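Local atomic coordinates of putative peptidase (Parabacteroides merdae, PDB entry 4L8K), a protein that probably hydrolyses peptide bonds as a member of the serine peptidase family S41, although its substrate is not established. Residues S6-N11 / V44-N49; Y112-D117 / A142-C147; R167-F172 / V199-S204; S249-S254 / C268-V273. One frame throughout, in Å; residues are numbered along the deposited sequence. Where two conformers were deposited one is given.

Contact 1. Residues S6-N11 / V44-N49; sequences SSPRDN and VKDTMN
The backbones come closest at Pro8 and Asp46, CA to CA 5.2 Å, where the first turn of helix 8-22 meets a type I turn spanning Lys45 to Met48. Asp46 carries much of the contact: its OD1 accepts from Arg9 N at 3.0 Å, met nearly along its own C-O axis (N-H...O 162°). Asp46 OD1 also lies 3.2 Å from Pro8 CD, where the two side chains cross obliquely. The opposite end of Arg9 grips the other segment too. A bend at chi3 (54°) brings Arg9 NH1 to Val44 O at 3.0 Å, the acceptor lying in the guanidinium plane, while NH2 turns to Asn41. Besides these polar ties Pro8 packs its CB against Val44 CG1 (4.0 Å), and Leu53 of helix 50-61 touches both side chains. Ser7 completes the helix start: its OG, as N-cap, accepts from Asp10 N at 3.2 Å. A carboxylate at a helix N-terminus, bound to one of its amides, would probably be favoured in its charged form. The arrangement is that of a helix N-terminus capped by Ser7, with Arg9 N bound by Asp46 of a remote turn; it joins the start of helix 8-22 to the loop between helices 33-43 and 50-61 within the tricorn C1-like region.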
loop_
_atom_site.group_PDB
_atom_site.type_symbol
_atom_site.label_atom_id
_atom_site.label_comp_id
_atom_site.label_asym_id
_atom_site.label_seq_id
_atom_site.Cartn_x
_atom_site.Cartn_y
_atom_site.Cartn_z
ATOM N N SER A 6 2.135 12.314 -35.044
ATOM C CA SER A 6 1.283 11.966 -33.908
ATOM C C SER A 6 0.448 13.170 -33.450
ATOM O O SER A 6 0.896 13.999 -32.630
ATOM C CB SER A 6 2.106 11.412 -32.751
ATOM O OG SER A 6 1.229 10.811 -31.815
ATOM N N SER A 7 -0.783 13.254 -33.993
ATOM C CA SER A 7 -1.752 14.320 -33.739
ATOM C C SER A 7 -2.407 14.266 -32.328
ATOM O O SER A 7 -2.645 13.182 -31.786
ATOM C CB SER A 7 -2.843 14.306 -34.813
ATOM O OG SER A 7 -3.905 13.415 -34.520
ATOM N N PRO A 8 -2.789 15.445 -31.775
ATOM C CA PRO A 8 -3.419 15.465 -30.446
ATOM C C PRO A 8 -4.714 14.658 -30.374
ATOM O O PRO A 8 -4.943 13.949 -29.389
ATOM C CB PRO A 8 -3.675 16.962 -30.209
ATOM C CG PRO A 8 -2.586 17.622 -30.959
ATOM C CD PRO A 8 -2.532 16.824 -32.243
ATOM N N ARG A 9 -5.530 14.716 -31.422
ATOM C CA ARG A 9 -6.794 13.995 -31.424
ATOM C C ARG A 9 -6.584 12.462 -31.464
ATOM O O ARG A 9 -7.337 11.754 -30.802
ATOM C CB ARG A 9 -7.720 14.490 -32.531
ATOM C CG ARG A 9 -8.246 15.914 -32.225
ATOM C CD ARG A 9 -9.504 16.300 -32.974
ATOM N NE ARG A 9 -10.575 15.322 -32.794
ATOM C CZ ARG A 9 -11.427 15.301 -31.773
ATOM N NH1 ARG A 9 -11.369 16.235 -30.829
ATOM N NH2 ARG A 9 -12.341 14.350 -31.688
ATOM N N ASP A 10 -5.517 11.969 -32.138
ATOM C CA ASP A 10 -5.185 10.536 -32.185
ATOM C C ASP A 10 -4.754 10.037 -30.819
ATOM O O ASP A 10 -5.131 8.933 -30.427
ATOM C CB ASP A 10 -4.076 10.258 -33.212
ATOM C CG ASP A 10 -4.500 10.378 -34.660
ATOM O OD1 ASP A 10 -5.727 10.349 -34.929
ATOM O OD2 ASP A 10 -3.608 10.486 -35.534
ATOM N N ASN A 11 -3.982 10.864 -30.080
ATOM C CA ASN A 11 -3.524 10.537 -28.731
ATOM C C ASN A 11 -4.673 10.650 -27.740
ATOM O O ASN A 11 -4.780 9.813 -26.851
ATOM C CB ASN A 11 -2.349 11.407 -28.348
ATOM C CG ASN A 11 -1.128 10.960 -29.101
ATOM O OD1 ASN A 11 -0.498 9.963 -28.755
ATOM N ND2 ASN A 11 -0.861 11.590 -30.230
ATOM N N VAL A 44 -10.026 18.852 -27.044
ATOM C CA VAL A 44 -8.800 18.492 -27.754
ATOM C C VAL A 44 -8.878 18.962 -29.222
ATOM O O VAL A 44 -9.807 18.607 -29.942
ATOM C CB VAL A 44 -8.477 16.984 -27.636
ATOM C CG1 VAL A 44 -7.160 16.653 -28.326
ATOM C CG2 VAL A 44 -8.458 16.527 -26.170
ATOM N N LYS A 45 -7.903 19.791 -29.644
ATOM C CA LYS A 45 -7.782 20.305 -31.017
ATOM C C LYS A 45 -6.417 19.946 -31.577
ATOM O O LYS A 45 -5.441 20.006 -30.841
ATOM C CB LYS A 45 -7.980 21.845 -31.084
ATOM C CG LYS A 45 -9.134 22.411 -30.256
ATOM C CD LYS A 45 -10.463 22.286 -30.992
ATOM C CE LYS A 45 -11.627 22.852 -30.227
ATOM N NZ LYS A 45 -12.922 22.287 -30.698
ATOM N N ASP A 46 -6.326 19.653 -32.886
ATOM C CA ASP A 46 -5.048 19.300 -33.515
ATOM C C ASP A 46 -4.051 20.485 -33.580
ATOM O O ASP A 46 -2.875 20.263 -33.885
ATOM C CB ASP A 46 -5.277 18.696 -34.910
ATOM C CG ASP A 46 -5.583 17.201 -34.875
ATOM O OD1 ASP A 46 -5.358 16.566 -33.815
ATOM O OD2 ASP A 46 -6.024 16.657 -35.915
ATOM N N THR A 47 -4.490 21.709 -33.218
ATOM C CA THR A 47 -3.631 22.898 -33.178
ATOM C C THR A 47 -2.885 23.000 -31.848
ATOM O O THR A 47 -1.994 23.838 -31.706
ATOM C CB THR A 47 -4.448 24.162 -33.445
ATOM O OG1 THR A 47 -5.527 24.209 -32.501
ATOM C CG2 THR A 47 -4.971 24.217 -34.881
HETATM N N MSE A 48 -3.243 22.157 -30.865
HETATM C CA MSE A 48 -2.570 22.143 -29.561
HETATM C C MSE A 48 -1.138 21.704 -29.697
HETATM O O MSE A 48 -0.861 20.813 -30.512
HETATM C CB MSE A 48 -3.256 21.170 -28.599
HETATM C CG MSE A 48 -4.571 21.662 -28.075
HETATM SE SE MSE A 48 -5.323 20.282 -26.960
HETATM C CE MSE A 48 -6.187 21.458 -25.750
ATOM N N ASN A 49 -0.245 22.275 -28.874
ATOM C CA ASN A 49 1.145 21.830 -28.813
ATOM C C ASN A 49 1.193 20.651 -27.802
ATOM O O ASN A 49 0.167 20.365 -27.162
ATOM C CB ASN A 49 2.090 22.986 -28.456
ATOM C CG ASN A 49 1.950 23.559 -27.063
ATOM O OD1 ASN A 49 1.650 22.873 -26.092
ATOM N ND2 ASN A 49 2.244 24.833 -26.918
#

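Contact 2. Residues Y112-D117 / A142-C147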
loop_
_atom_site.group_PDB
_atom_site.type_symbol
_atom_site.label_atom_id
_atom_site.label_comp_id
_atom_site.label_asym_id
_atom_site.label_seq_id
_atom_site.Cartn_x
_atom_site.Cartn_y
_atom_site.Cartn_z
ATOM N N TYR A 112 15.830 -2.371 13.225
ATOM C CA TYR A 112 15.092 -2.931 14.347
ATOM C C TYR A 112 15.750 -2.618 15.682
ATOM O O TYR A 112 16.963 -2.458 15.776
ATOM C CB TYR A 112 14.813 -4.434 14.158
ATOM C CG TYR A 112 16.022 -5.347 14.211
ATOM C CD1 TYR A 112 16.831 -5.542 13.085
ATOM C CD2 TYR A 112 16.301 -6.099 15.349
ATOM C CE1 TYR A 112 17.930 -6.416 13.122
ATOM C CE2 TYR A 112 17.385 -6.987 15.391
ATOM C CZ TYR A 112 18.194 -7.147 14.276
ATOM O OH TYR A 112 19.261 -8.023 14.355
ATOM N N LYS A 113 14.924 -2.490 16.714
ATOM C CA LYS A 113 15.369 -2.152 18.063
ATOM C C LYS A 113 14.317 -2.524 19.108
ATOM O O LYS A 113 13.122 -2.375 18.861
ATOM C CB LYS A 113 15.648 -0.631 18.135
ATOM C CG LYS A 113 16.411 -0.189 19.364
ATOM C CD LYS A 113 16.586 1.291 19.385
ATOM C CE LYS A 113 17.336 1.746 20.600
ATOM N NZ LYS A 113 17.724 3.177 20.467
ATOM N N ARG A 114 14.779 -2.909 20.307
ATOM C CA ARG A 114 13.888 -3.188 21.436
ATOM C C ARG A 114 13.525 -1.868 22.132
ATOM O O ARG A 114 14.396 -1.022 22.382
ATOM C CB ARG A 114 14.509 -4.177 22.439
ATOM C CG ARG A 114 14.631 -5.570 21.877
ATOM C CD ARG A 114 15.032 -6.598 22.919
ATOM N NE ARG A 114 16.232 -6.226 23.670
ATOM C CZ ARG A 114 17.300 -7.008 23.811
ATOM N NH1 ARG A 114 17.349 -8.195 23.216
ATOM N NH2 ARG A 114 18.318 -6.616 24.558
ATOM N N LEU A 115 12.239 -1.708 22.442
ATOM C CA LEU A 115 11.723 -0.548 23.156
ATOM C C LEU A 115 11.066 -0.982 24.489
ATOM O O LEU A 115 10.859 -2.178 24.718
ATOM C CB LEU A 115 10.686 0.205 22.266
ATOM C CG LEU A 115 11.108 0.652 20.843
ATOM C CD1 LEU A 115 9.918 1.287 20.124
ATOM C CD2 LEU A 115 12.298 1.620 20.901
ATOM N N ALA A 116 10.718 0.009 25.345
ATOM C CA ALA A 116 10.006 -0.135 26.610
ATOM C C ALA A 116 10.639 -1.218 27.538
ATOM O O ALA A 116 10.028 -2.272 27.818
ATOM C CB ALA A 116 8.541 -0.457 26.330
ATOM N N ASP A 117 11.854 -0.938 28.023
ATOM C CA ASP A 117 12.637 -1.808 28.921
ATOM C C ASP A 117 12.742 -3.243 28.348
ATOM O O ASP A 117 12.556 -4.242 29.055
ATOM C CB ASP A 117 12.080 -1.791 30.370
ATOM C CG ASP A 117 13.023 -2.304 31.466
ATOM O OD1 ASP A 117 14.264 -2.276 31.261
ATOM O OD2 ASP A 117 12.524 -2.703 32.539
ATOM N N ALA A 142 15.012 -13.582 16.937
ATOM C CA ALA A 142 15.816 -14.062 18.099
ATOM C C ALA A 142 16.197 -12.873 19.027
ATOM O O ALA A 142 16.172 -13.016 20.250
ATOM C CB ALA A 142 17.062 -14.800 17.642
ATOM N N HIS A 143 16.466 -11.682 18.449
ATOM C CA HIS A 143 16.753 -10.493 19.243
ATOM C C HIS A 143 15.530 -10.095 20.108
ATOM O O HIS A 143 15.689 -9.492 21.174
ATOM C CB HIS A 143 17.169 -9.337 18.322
ATOM C CG HIS A 143 17.618 -8.100 19.047
ATOM N ND1 HIS A 143 18.720 -8.113 19.885
ATOM C CD2 HIS A 143 17.088 -6.856 19.041
ATOM C CE1 HIS A 143 18.811 -6.887 20.375
ATOM N NE2 HIS A 143 17.851 -6.097 19.893
ATOM N N PHE A 144 14.320 -10.503 19.673
ATOM C CA PHE A 144 13.034 -10.186 20.308
ATOM C C PHE A 144 12.409 -11.390 21.044
ATOM O O PHE A 144 11.246 -11.319 21.440
ATOM C CB PHE A 144 12.063 -9.662 19.229
ATOM C CG PHE A 144 12.459 -8.377 18.522
ATOM C CD1 PHE A 144 13.290 -7.446 19.137
ATOM C CD2 PHE A 144 11.944 -8.069 17.272
ATOM C CE1 PHE A 144 13.618 -6.250 18.497
ATOM C CE2 PHE A 144 12.252 -6.862 16.644
ATOM C CZ PHE A 144 13.072 -5.954 17.267
ATOM N N LYS A 145 13.198 -12.451 21.286
ATOM C CA LYS A 145 12.781 -13.700 21.956
ATOM C C LYS A 145 12.072 -13.445 23.307
ATOM O O LYS A 145 11.034 -14.040 23.569
ATOM C CB LYS A 145 13.992 -14.652 22.135
ATOM C CG LYS A 145 13.741 -15.947 22.907
ATOM C CD LYS A 145 12.730 -16.901 22.218
ATOM C CE LYS A 145 12.255 -18.044 23.105
ATOM N NZ LYS A 145 11.232 -17.604 24.096
ATOM N N GLU A 146 12.588 -12.525 24.105
ATOM C CA GLU A 146 12.064 -12.204 25.439
ATOM C C GLU A 146 10.965 -11.125 25.436
ATOM O O GLU A 146 10.388 -10.848 26.490
ATOM C CB GLU A 146 13.199 -11.736 26.362
ATOM C CG GLU A 146 14.302 -12.742 26.609
ATOM C CD GLU A 146 13.840 -14.131 27.002
ATOM O OE1 GLU A 146 12.959 -14.272 27.884
ATOM O OE2 GLU A 146 14.337 -15.085 26.371
ATOM N N CYS A 147 10.709 -10.496 24.275
ATOM C CA CYS A 147 9.696 -9.456 24.112
ATOM C C CYS A 147 8.267 -10.042 24.164
ATOM O O CYS A 147 8.010 -11.159 23.708
ATOM C CB CYS A 147 9.934 -8.679 22.817
ATOM S SG CYS A 147 11.567 -7.900 22.711
HETATM O O HOH W 1 17.810 -3.369 20.681
#
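Arg114 holds His143 twice: its guanidinium lies flat on the imidazole, centres 4.2 Å apart and planes 14° apart, while its NH1 donates to the backbone O of that same histidine at 2.9 Å. The carbonyl oxygen sits at the guanidinium edge and the donor lies in the carbonyl plane, so the bond fixes the rotation of the group that is stacked. A bend at chi3 (-52°) lays the guanidinium over the ring, and a salt bridge from NE to Asp118 restrains it further. Water 1, in the plane of the imidazole, lies 2.8 Å from His143 NE2 and also accepts from Arg114 N. The setting is a beta-alpha-beta crossover: strands 120-125 and 149-153 run parallel in the seven-stranded mixed sheet, and the helix 134-143 that links them is tied at its C-terminal end to strand 110-115, the neighbour of 120-125. Tyr112 turns its edge toward the face of Phe144 in an offset edge-to-face pair, planes at 89° and CD2 to CZ 3.8 Å. Tyr112 CE2 also approaches His143 CD2 at 3.7 Å, which makes the three rings an aromatic cluster. Along the stem of Arg114, CG rests against the edge of Phe144 and CD lies 3.7 Å from Cys147 SG.

Contact 3. Residues R167-F172 / V199-S204; sequences RIASRF and VYLSPS
The guanidinium of Arg171 is the flat group that reaches the other segment: Ser204 OG approaches it obliquely, 3.4 Å from NE, at an angle too poor for a hydrogen bond. The second flat group, the Phe172 ring, directed away from 199-204, has Ile168 CG2 and Ala169 O at its edge. Arg171 starts out pointing away from 199-204, but a bend at chi2 (-60°) brings CD back to within 3.6 Å of Ser204 CB, while the charged end runs on to Asp138 and Glu134 in helix 134-143. Ser204 OG likewise has its partner in Arg206 N, so the two polar groups lie near each other while the salt bridges of one and the hydrogen bond of the other go to different neighbours.

The tie between the segments is a backbone one. Ser204 N donates to Ser170 O at 3.0 Å (N-H...O 155°), arriving well above the carbonyl plane, and Pro203 CA adds a C-H...O contact to the same oxygen at 3.5 Å. Ser170 CB lies 3.5 Å from Ser202 O. Nearer the strand, Leu201 CD2 touches Ala169 CB at 3.8 Å, and Val231 of helix 224-232 also meets that leucine. Thus residues 169-171 are laid against the end of strand 197-201, an outer strand of a three-stranded antiparallel sheet. The chemistry implies an attachment directed by main chain more than by side-chain polarity: one carbonyl receives both N-H and C-H donors, an apolar touch of Ala169 on Leu201 adds to it, and the arginine charge is probably balanced by the acids of helix 134-143.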
loop_
_atom_site.group_PDB
_atom_site.type_symbol
_atom_site.label_atom_id
_atom_site.label_comp_id
_atom_site.label_asym_id
_atom_site.label_seq_id
_atom_site.Cartn_x
_atom_site.Cartn_y
_atom_site.Cartn_z
ATOM N N ARG A 167 7.439 -13.543 1.965
ATOM C CA ARG A 167 8.464 -14.069 2.871
ATOM C C ARG A 167 8.267 -13.544 4.300
ATOM O O ARG A 167 8.385 -14.320 5.240
ATOM C CB ARG A 167 9.870 -13.705 2.351
ATOM C CG ARG A 167 11.007 -14.282 3.180
ATOM C CD ARG A 167 12.336 -13.887 2.594
ATOM N NE ARG A 167 12.674 -14.707 1.426
ATOM C CZ ARG A 167 13.673 -14.471 0.579
ATOM N NH1 ARG A 167 14.471 -13.419 0.751
ATOM N NH2 ARG A 167 13.861 -15.257 -0.461
ATOM N N ILE A 168 7.958 -12.248 4.467
ATOM C CA ILE A 168 7.725 -11.686 5.807
ATOM C C ILE A 168 6.374 -12.199 6.360
ATOM O O ILE A 168 6.366 -12.782 7.432
ATOM C CB ILE A 168 7.831 -10.135 5.850
ATOM C CG1 ILE A 168 9.259 -9.683 5.492
ATOM C CG2 ILE A 168 7.444 -9.596 7.230
ATOM C CD1 ILE A 168 9.280 -8.247 4.862
ATOM N N ALA A 169 5.264 -12.042 5.606
ATOM C CA ALA A 169 3.911 -12.449 6.036
ATOM C C ALA A 169 3.820 -13.912 6.463
ATOM O O ALA A 169 3.115 -14.210 7.433
ATOM C CB ALA A 169 2.902 -12.172 4.936
ATOM N N SER A 170 4.533 -14.814 5.759
ATOM C CA SER A 170 4.524 -16.259 6.028
ATOM C C SER A 170 5.113 -16.624 7.428
ATOM O O SER A 170 4.834 -17.716 7.930
ATOM C CB SER A 170 5.231 -17.023 4.910
ATOM O OG SER A 170 6.621 -16.753 4.903
ATOM N N ARG A 171 5.841 -15.679 8.079
ATOM C CA ARG A 171 6.414 -15.831 9.416
ATOM C C ARG A 171 5.379 -15.629 10.526
ATOM O O ARG A 171 5.674 -15.901 11.680
ATOM C CB ARG A 171 7.574 -14.845 9.634
ATOM C CG ARG A 171 8.755 -15.028 8.678
ATOM C CD ARG A 171 9.359 -16.420 8.798
ATOM N NE ARG A 171 10.622 -16.533 8.077
ATOM C CZ ARG A 171 11.817 -16.496 8.651
ATOM N NH1 ARG A 171 11.924 -16.399 9.965
ATOM N NH2 ARG A 171 12.917 -16.591 7.916
ATOM N N PHE A 172 4.163 -15.194 10.193
ATOM C CA PHE A 172 3.140 -14.910 11.196
ATOM C C PHE A 172 1.944 -15.876 11.090
ATOM O O PHE A 172 0.977 -15.757 11.844
ATOM C CB PHE A 172 2.695 -13.445 11.048
ATOM C CG PHE A 172 3.824 -12.466 11.260
ATOM C CD1 PHE A 172 4.119 -11.986 12.533
ATOM C CD2 PHE A 172 4.602 -12.035 10.194
ATOM C CE1 PHE A 172 5.191 -11.115 12.742
ATOM C CE2 PHE A 172 5.667 -11.151 10.400
ATOM C CZ PHE A 172 5.945 -10.685 11.678
ATOM N N VAL A 199 -6.136 -16.902 -3.685
ATOM C CA VAL A 199 -4.700 -16.852 -3.472
ATOM C C VAL A 199 -4.463 -17.365 -2.047
ATOM O O VAL A 199 -5.132 -16.926 -1.118
ATOM C CB VAL A 199 -4.106 -15.429 -3.728
ATOM C CG1 VAL A 199 -2.595 -15.415 -3.509
ATOM C CG2 VAL A 199 -4.437 -14.930 -5.124
ATOM N N TYR A 200 -3.543 -18.320 -1.887
ATOM C CA TYR A 200 -3.221 -18.898 -0.580
ATOM C C TYR A 200 -1.786 -18.612 -0.174
ATOM O O TYR A 200 -0.945 -18.405 -1.033
ATOM C CB TYR A 200 -3.436 -20.424 -0.593
ATOM C CG TYR A 200 -4.854 -20.836 -0.908
ATOM C CD1 TYR A 200 -5.792 -20.995 0.104
ATOM C CD2 TYR A 200 -5.263 -21.063 -2.222
ATOM C CE1 TYR A 200 -7.109 -21.342 -0.180
ATOM C CE2 TYR A 200 -6.579 -21.420 -2.517
ATOM C CZ TYR A 200 -7.496 -21.560 -1.492
ATOM O OH TYR A 200 -8.784 -21.932 -1.781
ATOM N N LEU A 201 -1.510 -18.637 1.132
ATOM C CA LEU A 201 -0.175 -18.472 1.697
ATOM C C LEU A 201 0.055 -19.579 2.743
ATOM O O LEU A 201 -0.834 -19.882 3.545
ATOM C CB LEU A 201 0.035 -17.072 2.298
ATOM C CG LEU A 201 1.464 -16.693 2.800
ATOM C CD1 LEU A 201 2.488 -16.659 1.664
ATOM C CD2 LEU A 201 1.456 -15.343 3.493
ATOM N N SER A 202 1.225 -20.215 2.685
ATOM C CA SER A 202 1.580 -21.282 3.604
ATOM C C SER A 202 2.536 -20.751 4.653
ATOM O O SER A 202 3.315 -19.847 4.351
ATOM C CB SER A 202 2.197 -22.465 2.854
ATOM O OG SER A 202 1.181 -23.150 2.140
ATOM N N PRO A 203 2.494 -21.285 5.893
ATOM C CA PRO A 203 3.433 -20.816 6.916
ATOM C C PRO A 203 4.874 -21.185 6.571
ATOM O O PRO A 203 5.127 -22.141 5.839
ATOM C CB PRO A 203 2.972 -21.547 8.184
ATOM C CG PRO A 203 2.247 -22.724 7.719
ATOM C CD PRO A 203 1.624 -22.363 6.414
ATOM N N SER A 204 5.814 -20.410 7.099
ATOM C CA SER A 204 7.249 -20.642 6.928
ATOM C C SER A 204 7.705 -21.838 7.772
ATOM O O SER A 204 7.081 -22.133 8.792
ATOM C CB SER A 204 8.013 -19.389 7.349
ATOM O OG SER A 204 9.416 -19.590 7.342
#

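Contact 4. Residues S249-S254 / C268-V273; sequences SGLPFS and CPVLDV. With PO4 (phosphate ion), chain E.
Apolar contact joins the two segments: Val270 CG2 meets Ser249 CB at 3.8 Å and Leu251 CD1 at 4.2 Å, one methyl branch thus serving two residues on the far side. The valine sets CG1 anti to its backbone N (chi1 166°), which leaves CG2 as the branch that faces Ser249 and Leu251. Polar groups between the segments only pass near one another, with Ser249 OG 3.8 Å from Cys268 O and Leu251 O 4.0 Å from Cys268 N. Residues 249-254 run into strand 252-256, whose antiparallel neighbour in a three-stranded sheet is 262-266; 268-273 follows that neighbour and enters a different sheet, where strand 270-271 pairs with 177-182. Anion binding is the other kind of interaction, and between the two segments it falls to 249-254. The successive amides Ser249 N and Gly250 N both donate to phosphate O2, at 2.7 and 2.8 Å, the glycine bond being almost straight (177°). Ser249 OG, held between its backbone N and carbonyl carbon (chi1 53°), adds a weak bond of 3.4 Å to phosphate O1. Ser223, Ser266, His68 and Arg264 also bond to this ion, which probably came from the crystallisation liquor.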
loop_
_atom_site.group_PDB
_atom_site.type_symbol
_atom_site.label_atom_id
_atom_site.label_comp_id
_atom_site.label_asym_id
_atom_site.label_seq_id
_atom_site.Cartn_x
_atom_site.Cartn_y
_atom_site.Cartn_z
ATOM N N SER A 249 -2.402 -2.216 -5.748
ATOM C CA SER A 249 -2.258 -3.664 -5.742
ATOM C C SER A 249 -0.842 -4.185 -5.958
ATOM O O SER A 249 -0.623 -5.378 -5.780
ATOM C CB SER A 249 -3.159 -4.266 -6.816
ATOM O OG SER A 249 -2.928 -3.654 -8.079
ATOM N N GLY A 250 0.086 -3.349 -6.406
ATOM C CA GLY A 250 1.427 -3.841 -6.712
ATOM C C GLY A 250 1.502 -4.574 -8.043
ATOM O O GLY A 250 2.544 -5.136 -8.392
ATOM N N LEU A 251 0.398 -4.564 -8.799
ATOM C CA LEU A 251 0.286 -5.185 -10.121
ATOM C C LEU A 251 -0.148 -4.098 -11.116
ATOM O O LEU A 251 -1.345 -3.900 -11.335
ATOM C CB LEU A 251 -0.699 -6.376 -10.114
ATOM C CG LEU A 251 -0.400 -7.509 -9.135
ATOM C CD1 LEU A 251 -1.673 -8.097 -8.588
ATOM C CD2 LEU A 251 0.407 -8.598 -9.793
ATOM N N PRO A 252 0.804 -3.344 -11.701
ATOM C CA PRO A 252 0.400 -2.258 -12.619
ATOM C C PRO A 252 0.160 -2.674 -14.073
ATOM O O PRO A 252 0.721 -3.653 -14.580
ATOM C CB PRO A 252 1.590 -1.294 -12.566
ATOM C CG PRO A 252 2.772 -2.158 -12.230
ATOM C CD PRO A 252 2.275 -3.377 -11.506
ATOM N N PHE A 253 -0.687 -1.888 -14.736
ATOM C CA PHE A 253 -0.948 -1.900 -16.161
ATOM C C PHE A 253 -0.230 -0.701 -16.727
ATOM O O PHE A 253 -0.203 0.366 -16.110
ATOM C CB PHE A 253 -2.464 -1.848 -16.486
ATOM C CG PHE A 253 -2.798 -1.676 -17.954
ATOM C CD1 PHE A 253 -2.899 -2.777 -18.795
ATOM C CD2 PHE A 253 -2.933 -0.407 -18.512
ATOM C CE1 PHE A 253 -3.178 -2.615 -20.157
ATOM C CE2 PHE A 253 -3.198 -0.245 -19.882
ATOM C CZ PHE A 253 -3.312 -1.351 -20.694
ATOM N N SER A 254 0.378 -0.870 -17.876
ATOM C CA SER A 254 1.042 0.200 -18.583
ATOM C C SER A 254 0.890 -0.004 -20.066
ATOM O O SER A 254 0.975 -1.142 -20.533
ATOM C CB SER A 254 2.505 0.293 -18.198
ATOM O OG SER A 254 2.884 1.657 -18.311
ATOM N N CYS A 268 -5.123 -5.165 -12.055
ATOM C CA CYS A 268 -6.077 -6.164 -11.579
ATOM C C CYS A 268 -6.728 -5.780 -10.246
ATOM O O CYS A 268 -6.008 -5.454 -9.303
ATOM C CB CYS A 268 -5.396 -7.527 -11.451
ATOM S SG CYS A 268 -4.247 -7.942 -12.789
ATOM N N PRO A 269 -8.068 -5.939 -10.091
ATOM C CA PRO A 269 -8.658 -5.749 -8.756
ATOM C C PRO A 269 -8.198 -6.877 -7.796
ATOM O O PRO A 269 -8.203 -8.057 -8.159
ATOM C CB PRO A 269 -10.174 -5.840 -9.000
ATOM C CG PRO A 269 -10.352 -5.843 -10.466
ATOM C CD PRO A 269 -9.093 -6.355 -11.067
ATOM N N VAL A 270 -7.758 -6.497 -6.594
ATOM C CA VAL A 270 -7.381 -7.421 -5.527
ATOM C C VAL A 270 -8.519 -7.355 -4.510
ATOM O O VAL A 270 -8.932 -6.255 -4.116
ATOM C CB VAL A 270 -5.985 -7.135 -4.909
ATOM C CG1 VAL A 270 -5.786 -7.890 -3.594
ATOM C CG2 VAL A 270 -4.868 -7.479 -5.889
ATOM N N LEU A 271 -9.064 -8.531 -4.138
ATOM C CA LEU A 271 -10.163 -8.609 -3.198
ATOM C C LEU A 271 -9.729 -9.261 -1.906
ATOM O O LEU A 271 -8.876 -10.150 -1.912
ATOM C CB LEU A 271 -11.365 -9.387 -3.797
ATOM C CG LEU A 271 -11.757 -9.098 -5.253
ATOM C CD1 LEU A 271 -12.793 -10.063 -5.730
ATOM C CD2 LEU A 271 -12.242 -7.673 -5.422
ATOM N N ASP A 272 -10.363 -8.864 -0.792
ATOM C CA ASP A 272 -10.088 -9.493 0.487
ATOM C C ASP A 272 -10.865 -10.850 0.576
ATOM O O ASP A 272 -11.510 -11.252 -0.394
ATOM C CB ASP A 272 -10.414 -8.531 1.658
ATOM C CG ASP A 272 -11.852 -8.049 1.783
ATOM O OD1 ASP A 272 -12.772 -8.753 1.283
ATOM O OD2 ASP A 272 -12.065 -7.007 2.431
ATOM N N VAL A 273 -10.809 -11.545 1.732
ATOM C CA VAL A 273 -11.478 -12.837 1.922
ATOM C C VAL A 273 -13.034 -12.703 1.858
ATOM O O VAL A 273 -13.723 -13.702 1.677
ATOM C CB VAL A 273 -11.028 -13.576 3.210
ATOM C CG1 VAL A 273 -9.562 -13.989 3.110
ATOM C CG2 VAL A 273 -11.290 -12.734 4.475
HETATM P P PO4 E . -0.294 -0.228 -8.376
HETATM O O1 PO4 E . -1.345 -0.921 -9.224
HETATM O O2 PO4 E . -0.523 -0.609 -6.878
HETATM O O3 PO4 E . 1.113 -0.686 -8.842
HETATM O O4 PO4 E . -0.450 1.303 -8.529
#

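The four contacts follow one another along the chain, each closing before the next opens, and none touches another. Contact 1 lies far out, its centre about 60 Å from that of contact 2 and about 50 Å from that of contact 3, on the opposite side of the chain's centre from both. Contacts 3 and 4 are about 7 Å apart at their nearest atoms and use the two outer strands, 197-201 and 270-271, of one antiparallel sheet; helix 134-143 bridges contacts 2 and 3, ending in the former and pairing with Arg171 in the latter. Contact 4 alone includes the phosphate, whose neighbours Ser223 and His68 are consistent with a serine peptidase active site.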